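Local structure of beta-1,4-galactanase (Thielavia heterothallica, 1HJS) at residues Y82-A87 and M94-P99; D103-K108 and G139-T144; N111-A116 and H158-G163. The protein hydrolyses beta-1,4-galactosidic linkages in type I arabinogalactans, as a family 53 glycoside hydrolase built on a TIM barrel. All blocks are in the same frame, centred on the assembly; numbering follows the deposited sequence.

Overall arrangement
All three contacts lie on one side of the TIM barrel, around helix 102-122 and the loop that leads into it. Contact 1 is internal to that loop and only partly buried. It is the most polar of the three, with a carboxylate-to-backbone hydrogen bond and two bridging waters. Contacts 2 and 3 are buried, and both use helix 102-122. In contact 2 the helix meets a loop through aliphatic groups. In contact 3 it packs closely against helix 150-165 at a glycine. Neither has a hydrogen bond across its segments. Contacts 1 and 2 share a sulfate, and contacts 2 and 3 share the N-linked sugar. Tyr82 of contact 1 also reaches contact 3.

Contact 1 (Y82-A87 and M94-P99); sequences YSDTWA and MPAGWP. With SO4 (sulfate ion), chain F.
The backbones at Ser83 and Pro95 come close together, with their CA atoms 4.6 Å apart. Both segments are irregular and belong to the long loop between strand 75-80 and helix 102-122 of the TIM barrel. The loop lies near the catalytic end of the barrel: the Ser83 side chain is about 11 Å from that of Glu135, the probable proton donor. Two local turns shape the pair. Pro95 to Trp98 form a type II beta turn, closed by the bond from Trp98 N to Pro95 O, with Gly97 at its third position. In the other segment Ser83 OG accepts from Thr85 N, which makes an ST turn. The same hydroxyl is hydrogen-bonded to Thr93 O.

Asp84 carries the polar link. Its CG lies beside the backbone N (chi1 -67°), and this sends the carboxylate across to the start of the beta turn. OD2 accepts from Ala96 N at 2.7 Å. The bond is nearly straight, at 174°, and arrives on the syn side, 30° out of the carboxylate plane. OD2 also lies 3.5 Å from Ala96 CB. The other oxygen, OD1, is hydrogen-bonded to Asn51 N and to a water that also donates to Ala96 O. A second water accepts from Asp84 N and donates to Met94 O. The carboxylate is thus held at both oxygens, which should fix its rotation.

The Pro95 ring packs on the backbone of the other segment. Its CG lies 3.6 Å from Tyr82 O and 3.8 Å from Ser83 CA. The same CG sits over the centre of one face of the Trp98 ring, 3.6 Å above its plane. Tyr112 meets this indole edge-to-face. At its edge the indole holds a sulfate, probably from the crystallisation liquor, with Trp98 NE1 donating to sulfate O3 at 3.0 Å.

Contact 2 (D103-K108 and G139-T144); sequences DNLSWK and GLLWPT. With NAG (2-acetamido-2-deoxy-beta-D-glucopyranose), chain E; SO4 (sulfate ion), chain F.
Leu141 is the first residue of 139-144 to touch helix segment 103-108. Its CB lies 4.0 Å from Leu105 CD2, and its CD1 lies 4.2 Å from Leu105 CD1. A cis peptide between Trp142 and Pro143 then turns the chain. Thr144 comes back to the helix and meets Leu105 tip to tip. Thr144 CB is 3.5 Å from Leu105 CD2, with the methyl CG2 close by. Thr144 OG1 is hydrogen-bonded to Ser100 O. On the helix, Leu105 CG is anti to the backbone N (chi1 177°), which carries both methyls out to the loop. Leu156 of helix 150-165 also packs on Leu105.

Two other helix residues meet non-protein groups. Trp107 lies with one face under the N-linked sugar, whose N2 is 3.1 Å above the ring plane, toward the rim. Lys108 NZ donates to sulfate O2 at 2.6 Å. Asn51 ND2 also hydrogen-bonds this sulfate, the one held by Trp98. A methionine in place of Lys108 would probably leave this anion without its charged partner.

No hydrogen bond crosses between the two segments. Their direct contact rests on the carbon surfaces of Leu105, Leu141 and Thr144.

Contact 3 (N111-A116 and H158-G163); sequences NYTLDA and HSAAWG. With NAG (2-acetamido-2-deoxy-beta-D-glucopyranose), chain E.
This is a close helix-to-helix packing contact on the outside of the TIM barrel, where Thr113 and Leu114 meet Ala160 and Gly163. Helix 102-122 follows strand 75-80 and helix 150-165 follows strand 129-132. These strands are neighbours in the barrel, and the two helices run nearly parallel beside each other. Their short segments cross at -20°, with axes 7.8 Å apart.

Gly163 allows the approach. Its CA lies 4.3 Å from Leu114 CA. A CB here would point at the other helix and fall 2.9 Å from Thr113 CB, which is a clash. With no side chain in the way, Gly163 O comes 3.3 Å from Leu114 CA in a CA-H...O contact. The angle at the hydrogen is 141°. Leu114 CD1 reaches the same oxygen.

Thr113 points at helix 150-165 from the other helix. Its CG2 is anti to the backbone N, and this places the methyl 3.5 Å from Ala160 O and 4.0 Å from Gly163 C. The hydroxyl is used differently. Thr113 OG1 is hydrogen-bonded to Leu109 O, one turn back in its own helix, and to Tyr82 OH from the loop before the helix. Its polar end is therefore satisfied in a buried place. Ala160 also packs on Tyr82 and Leu109, so its small methyl is closed in by the loop and the helix.

Asn111 points away from helix 150-165 and carries the glycan. Its ND2 is bonded covalently to C1 of the sugar at 1.4 Å.

Contact 1 (Y82-A87 and M94-P99)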
# COMPACT_ATOMS: atom_id res chain seq x y z
N TYR A 82 9.16 -7.14 -3.69
CA TYR A 82 10.34 -8.00 -3.66
C TYR A 82 9.94 -9.43 -4.04
O TYR A 82 10.25 -10.39 -3.33
CB TYR A 82 11.00 -7.99 -2.27
CG TYR A 82 11.60 -6.64 -1.90
CD1 TYR A 82 12.38 -5.93 -2.81
CD2 TYR A 82 11.42 -6.10 -0.62
CE1 TYR A 82 12.98 -4.72 -2.45
CE2 TYR A 82 12.01 -4.89 -0.26
CZ TYR A 82 12.79 -4.20 -1.18
OH TYR A 82 13.41 -3.02 -0.83
N SER A 83 9.25 -9.53 -5.16
CA SER A 83 8.79 -10.79 -5.71
C SER A 83 8.44 -10.52 -7.16
O SER A 83 8.34 -9.36 -7.56
CB SER A 83 7.54 -11.27 -4.96
OG SER A 83 7.09 -12.52 -5.48
N ASP A 84 8.29 -11.57 -7.96
CA ASP A 84 7.92 -11.38 -9.36
C ASP A 84 6.41 -11.32 -9.46
O ASP A 84 5.86 -11.03 -10.52
CB ASP A 84 8.41 -12.53 -10.25
CG ASP A 84 9.92 -12.60 -10.34
OD1 ASP A 84 10.57 -11.53 -10.34
OD2 ASP A 84 10.44 -13.72 -10.45
N THR A 85 5.74 -11.59 -8.34
CA THR A 85 4.28 -11.58 -8.31
C THR A 85 3.74 -11.09 -6.96
O THR A 85 4.50 -10.65 -6.11
CB THR A 85 3.74 -13.01 -8.61
OG1 THR A 85 2.33 -12.96 -8.81
CG2 THR A 85 4.06 -13.95 -7.45
N TRP A 86 2.42 -11.17 -6.79
CA TRP A 86 1.76 -10.71 -5.56
C TRP A 86 2.42 -11.19 -4.28
O TRP A 86 2.64 -12.39 -4.08
CB TRP A 86 0.30 -11.17 -5.52
CG TRP A 86 -0.53 -10.77 -6.70
CD1 TRP A 86 -0.84 -11.53 -7.79
CD2 TRP A 86 -1.16 -9.50 -6.90
NE1 TRP A 86 -1.62 -10.81 -8.66
CE2 TRP A 86 -1.83 -9.56 -8.15
CE3 TRP A 86 -1.22 -8.32 -6.16
CZ2 TRP A 86 -2.55 -8.48 -8.66
CZ3 TRP A 86 -1.94 -7.24 -6.67
CH2 TRP A 86 -2.59 -7.34 -7.91
N ALA A 87 2.74 -10.26 -3.39
CA ALA A 87 3.33 -10.61 -2.11
C ALA A 87 2.32 -10.28 -1.02
O ALA A 87 1.77 -9.18 -0.97
CB ALA A 87 4.63 -9.82 -1.88
N MET A 94 10.26 -15.87 -3.79
CA MET A 94 11.57 -15.38 -4.19
C MET A 94 11.59 -14.98 -5.66
O MET A 94 11.07 -15.70 -6.52
CB MET A 94 12.61 -16.49 -3.96
CG MET A 94 14.04 -16.07 -4.16
SD MET A 94 14.59 -15.07 -2.79
CE MET A 94 14.89 -16.34 -1.54
N PRO A 95 12.16 -13.81 -5.97
CA PRO A 95 12.21 -13.41 -7.38
C PRO A 95 13.05 -14.45 -8.11
O PRO A 95 14.02 -14.96 -7.55
CB PRO A 95 12.90 -12.05 -7.33
CG PRO A 95 12.47 -11.50 -6.00
CD PRO A 95 12.59 -12.71 -5.09
N ALA A 96 12.70 -14.78 -9.35
CA ALA A 96 13.46 -15.77 -10.09
C ALA A 96 14.91 -15.31 -10.24
O ALA A 96 15.16 -14.13 -10.48
CB ALA A 96 12.84 -16.00 -11.46
N GLY A 97 15.85 -16.23 -10.08
CA GLY A 97 17.25 -15.88 -10.22
C GLY A 97 17.94 -15.39 -8.96
O GLY A 97 19.16 -15.30 -8.92
N TRP A 98 17.17 -15.08 -7.92
CA TRP A 98 17.77 -14.60 -6.67
C TRP A 98 18.26 -15.76 -5.82
O TRP A 98 17.63 -16.82 -5.76
CB TRP A 98 16.75 -13.77 -5.88
CG TRP A 98 16.50 -12.40 -6.46
CD1 TRP A 98 16.60 -12.02 -7.77
CD2 TRP A 98 16.09 -11.23 -5.74
NE1 TRP A 98 16.28 -10.69 -7.91
CE2 TRP A 98 15.96 -10.18 -6.68
CE3 TRP A 98 15.83 -10.96 -4.39
CZ2 TRP A 98 15.57 -8.89 -6.31
CZ3 TRP A 98 15.44 -9.68 -4.02
CH2 TRP A 98 15.31 -8.66 -4.98
N PRO A 99 19.41 -15.59 -5.15
CA PRO A 99 20.01 -16.62 -4.29
C PRO A 99 19.24 -16.82 -2.99
O PRO A 99 18.60 -15.89 -2.49
CB PRO A 99 21.42 -16.08 -4.04
CG PRO A 99 21.19 -14.60 -3.99
CD PRO A 99 20.25 -14.37 -5.16
S SO4 F . 17.15 -8.75 -11.06
O1 SO4 F . 16.98 -7.73 -9.81
O2 SO4 F . 18.59 -8.91 -11.22
O3 SO4 F . 16.54 -9.88 -10.81
O4 SO4 F . 16.63 -7.99 -12.17
O HOH W 1 13.36 -12.04 -11.20
O HOH W 2 8.73 -14.40 -7.47

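Contact 2 (D103-K108 and G139-T144)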
# COMPACT_ATOMS: atom_id res chain seq x y z
N ASP A 103 23.45 -14.49 3.22
CA ASP A 103 24.53 -13.58 2.86
C ASP A 103 24.35 -12.99 1.46
O ASP A 103 24.31 -11.77 1.29
CB ASP A 103 25.89 -14.29 2.94
CG ASP A 103 26.40 -14.41 4.37
OD1 ASP A 103 25.58 -14.35 5.31
OD2 ASP A 103 27.62 -14.58 4.55
N ASN A 104 24.23 -13.85 0.45
CA ASN A 104 24.06 -13.38 -0.91
C ASN A 104 22.71 -12.74 -1.18
O ASN A 104 22.60 -11.81 -1.98
CB ASN A 104 24.30 -14.53 -1.90
CG ASN A 104 25.76 -14.91 -2.01
OD1 ASN A 104 26.61 -14.05 -2.25
ND2 ASN A 104 26.06 -16.19 -1.83
N LEU A 105 21.67 -13.25 -0.52
CA LEU A 105 20.33 -12.69 -0.71
C LEU A 105 20.28 -11.26 -0.18
O LEU A 105 19.69 -10.38 -0.81
CB LEU A 105 19.28 -13.54 0.02
CG LEU A 105 17.85 -13.00 -0.04
CD1 LEU A 105 17.39 -12.90 -1.50
CD2 LEU A 105 16.93 -13.93 0.74
N SER A 106 20.89 -11.03 0.97
CA SER A 106 20.91 -9.69 1.57
C SER A 106 21.59 -8.72 0.62
O SER A 106 21.16 -7.58 0.46
CB SER A 106 21.67 -9.71 2.90
OG SER A 106 21.01 -10.53 3.84
N TRP A 107 22.66 -9.19 -0.02
CA TRP A 107 23.38 -8.35 -0.95
C TRP A 107 22.56 -8.11 -2.22
O TRP A 107 22.55 -7.00 -2.76
CB TRP A 107 24.72 -8.99 -1.30
CG TRP A 107 25.74 -7.99 -1.72
CD1 TRP A 107 25.68 -6.63 -1.54
CD2 TRP A 107 27.00 -8.26 -2.33
NE1 TRP A 107 26.82 -6.04 -2.02
CE2 TRP A 107 27.65 -7.02 -2.51
CE3 TRP A 107 27.65 -9.43 -2.76
CZ2 TRP A 107 28.92 -6.91 -3.09
CZ3 TRP A 107 28.91 -9.32 -3.34
CH2 TRP A 107 29.53 -8.07 -3.50
N LYS A 108 21.88 -9.15 -2.68
CA LYS A 108 21.04 -9.05 -3.87
C LYS A 108 19.95 -8.02 -3.62
O LYS A 108 19.66 -7.18 -4.46
CB LYS A 108 20.37 -10.40 -4.17
CG LYS A 108 20.19 -10.75 -5.64
CD LYS A 108 19.92 -9.55 -6.54
CE LYS A 108 19.79 -10.00 -7.98
NZ LYS A 108 19.97 -8.90 -8.96
N GLY A 139 6.99 -12.41 7.07
CA GLY A 139 8.33 -12.28 6.51
C GLY A 139 8.31 -11.95 5.03
O GLY A 139 7.28 -11.53 4.48
N LEU A 140 9.46 -12.14 4.39
CA LEU A 140 9.60 -11.86 2.96
C LEU A 140 10.66 -12.79 2.39
O LEU A 140 11.35 -13.47 3.14
CB LEU A 140 10.03 -10.41 2.74
CG LEU A 140 11.47 -10.07 3.15
CD1 LEU A 140 11.87 -8.73 2.55
CD2 LEU A 140 11.60 -10.04 4.67
N LEU A 141 10.78 -12.80 1.06
CA LEU A 141 11.78 -13.62 0.39
C LEU A 141 11.91 -15.00 1.03
O LEU A 141 12.96 -15.37 1.54
CB LEU A 141 13.13 -12.89 0.43
CG LEU A 141 13.10 -11.51 -0.26
CD1 LEU A 141 14.30 -10.68 0.16
CD2 LEU A 141 13.07 -11.71 -1.76
N TRP A 142 10.81 -15.76 0.99
CA TRP A 142 10.76 -17.09 1.58
C TRP A 142 11.66 -18.09 0.86
O TRP A 142 11.86 -17.99 -0.35
CB TRP A 142 9.33 -17.62 1.56
CG TRP A 142 8.38 -16.86 2.42
CD1 TRP A 142 8.67 -15.84 3.28
CD2 TRP A 142 6.97 -17.09 2.53
NE1 TRP A 142 7.52 -15.43 3.93
CE2 TRP A 142 6.47 -16.18 3.48
CE3 TRP A 142 6.08 -17.99 1.92
CZ2 TRP A 142 5.12 -16.14 3.84
CZ3 TRP A 142 4.74 -17.95 2.28
CH2 TRP A 142 4.27 -17.03 3.23
N PRO A 143 12.18 -19.08 1.60
CA PRO A 143 11.97 -19.30 3.03
C PRO A 143 13.01 -18.57 3.87
O PRO A 143 12.95 -18.57 5.10
CB PRO A 143 12.11 -20.82 3.21
CG PRO A 143 12.49 -21.36 1.83
CD PRO A 143 12.96 -20.19 1.02
N THR A 144 13.97 -17.96 3.19
CA THR A 144 15.05 -17.25 3.87
C THR A 144 14.55 -16.21 4.87
O THR A 144 15.05 -16.14 6.00
CB THR A 144 15.99 -16.58 2.85
OG1 THR A 144 16.32 -17.52 1.82
CG2 THR A 144 17.28 -16.12 3.54
C1 NAG E . 25.83 -6.79 -5.76
C2 NAG E . 26.20 -8.22 -6.16
C3 NAG E . 27.72 -8.38 -6.24
C4 NAG E . 28.34 -7.30 -7.12
C5 NAG E . 27.87 -5.92 -6.67
C6 NAG E . 28.36 -4.81 -7.58
C7 NAG E . 24.79 -10.08 -5.56
C8 NAG E . 24.55 -11.23 -4.59
N2 NAG E . 25.66 -9.15 -5.19
O3 NAG E . 28.05 -9.66 -6.76
O4 NAG E . 29.76 -7.37 -7.04
O5 NAG E . 26.42 -5.86 -6.68
O6 NAG E . 28.30 -3.55 -6.93
O7 NAG E . 24.18 -10.05 -6.63
S SO4 F . 17.15 -8.75 -11.06
O1 SO4 F . 16.98 -7.73 -9.81
O2 SO4 F . 18.59 -8.91 -11.22
O3 SO4 F . 16.54 -9.88 -10.81
O4 SO4 F . 16.63 -7.99 -12.17

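Contact 3 (N111-A116 and H158-G163)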
# COMPACT_ATOMS: atom_id res chain seq x y z
N ASN A 111 21.41 -4.54 -3.65
CA ASN A 111 21.71 -4.16 -5.03
C ASN A 111 20.45 -3.81 -5.80
O ASN A 111 20.40 -2.79 -6.50
CB ASN A 111 22.40 -5.31 -5.77
CG ASN A 111 23.81 -5.57 -5.28
OD1 ASN A 111 24.36 -4.80 -4.49
ND2 ASN A 111 24.39 -6.66 -5.75
N TYR A 112 19.44 -4.67 -5.70
CA TYR A 112 18.17 -4.45 -6.39
C TYR A 112 17.51 -3.14 -5.98
O TYR A 112 17.07 -2.36 -6.83
CB TYR A 112 17.20 -5.60 -6.12
CG TYR A 112 15.77 -5.29 -6.53
CD1 TYR A 112 15.37 -5.41 -7.86
CD2 TYR A 112 14.84 -4.84 -5.59
CE1 TYR A 112 14.06 -5.08 -8.25
CE2 TYR A 112 13.54 -4.51 -5.97
CZ TYR A 112 13.15 -4.63 -7.29
OH TYR A 112 11.86 -4.30 -7.66
N THR A 113 17.42 -2.92 -4.68
CA THR A 113 16.79 -1.71 -4.15
C THR A 113 17.59 -0.47 -4.55
O THR A 113 17.02 0.54 -4.98
CB THR A 113 16.67 -1.79 -2.62
OG1 THR A 113 15.94 -2.97 -2.27
CG2 THR A 113 15.93 -0.57 -2.08
N LEU A 114 18.91 -0.55 -4.40
CA LEU A 114 19.77 0.57 -4.76
C LEU A 114 19.60 0.90 -6.24
O LEU A 114 19.42 2.06 -6.62
CB LEU A 114 21.23 0.22 -4.47
CG LEU A 114 22.30 1.23 -4.93
CD1 LEU A 114 22.07 2.58 -4.27
CD2 LEU A 114 23.68 0.69 -4.57
N ASP A 115 19.66 -0.13 -7.07
CA ASP A 115 19.51 0.02 -8.52
C ASP A 115 18.17 0.64 -8.89
O ASP A 115 18.11 1.60 -9.66
CB ASP A 115 19.64 -1.35 -9.20
CG ASP A 115 19.42 -1.28 -10.69
OD1 ASP A 115 20.29 -0.71 -11.39
OD2 ASP A 115 18.37 -1.78 -11.17
N ALA A 116 17.09 0.10 -8.33
CA ALA A 116 15.75 0.63 -8.60
C ALA A 116 15.65 2.09 -8.19
O ALA A 116 15.12 2.92 -8.93
CB ALA A 116 14.71 -0.20 -7.87
N HIS A 158 17.27 -4.44 6.85
CA HIS A 158 18.36 -3.48 7.04
C HIS A 158 19.03 -3.22 5.69
O HIS A 158 19.34 -2.07 5.35
CB HIS A 158 19.40 -4.04 8.03
CG HIS A 158 20.56 -3.13 8.27
ND1 HIS A 158 20.46 -1.96 8.99
CD2 HIS A 158 21.86 -3.22 7.88
CE1 HIS A 158 21.64 -1.37 9.04
NE2 HIS A 158 22.51 -2.11 8.37
N SER A 159 19.24 -4.28 4.92
CA SER A 159 19.86 -4.16 3.61
C SER A 159 18.99 -3.37 2.65
O SER A 159 19.49 -2.52 1.90
CB SER A 159 20.13 -5.55 3.02
OG SER A 159 21.11 -6.24 3.79
N ALA A 160 17.69 -3.64 2.67
CA ALA A 160 16.75 -2.94 1.80
C ALA A 160 16.72 -1.45 2.15
O ALA A 160 16.78 -0.59 1.27
CB ALA A 160 15.34 -3.53 1.94
N ALA A 161 16.63 -1.15 3.44
CA ALA A 161 16.60 0.23 3.89
C ALA A 161 17.84 0.99 3.43
O ALA A 161 17.74 2.10 2.93
CB ALA A 161 16.49 0.28 5.41
N TRP A 162 19.01 0.38 3.58
CA TRP A 162 20.22 1.06 3.17
C TRP A 162 20.41 1.10 1.66
O TRP A 162 21.20 1.89 1.16
CB TRP A 162 21.44 0.46 3.87
CG TRP A 162 21.50 0.98 5.27
CD1 TRP A 162 20.87 0.48 6.37
CD2 TRP A 162 22.10 2.21 5.68
NE1 TRP A 162 21.03 1.32 7.44
CE2 TRP A 162 21.78 2.40 7.05
CE3 TRP A 162 22.87 3.18 5.03
CZ2 TRP A 162 22.21 3.51 7.77
CZ3 TRP A 162 23.30 4.29 5.75
CH2 TRP A 162 22.96 4.45 7.11
N GLY A 163 19.67 0.27 0.94
CA GLY A 163 19.75 0.31 -0.51
C GLY A 163 19.12 1.63 -0.91
O GLY A 163 19.51 2.25 -1.91
C1 NAG E . 25.83 -6.79 -5.76
C2 NAG E . 26.20 -8.22 -6.16
C3 NAG E . 27.72 -8.38 -6.24
C4 NAG E . 28.34 -7.30 -7.12
C5 NAG E . 27.87 -5.92 -6.67
C6 NAG E . 28.36 -4.81 -7.58
C7 NAG E . 24.79 -10.08 -5.56
C8 NAG E . 24.55 -11.23 -4.59
N2 NAG E . 25.66 -9.15 -5.19
O3 NAG E . 28.05 -9.66 -6.76
O4 NAG E . 29.76 -7.37 -7.04
O5 NAG E . 26.42 -5.86 -6.68
O6 NAG E . 28.30 -3.55 -6.93
O7 NAG E . 24.18 -10.05 -6.63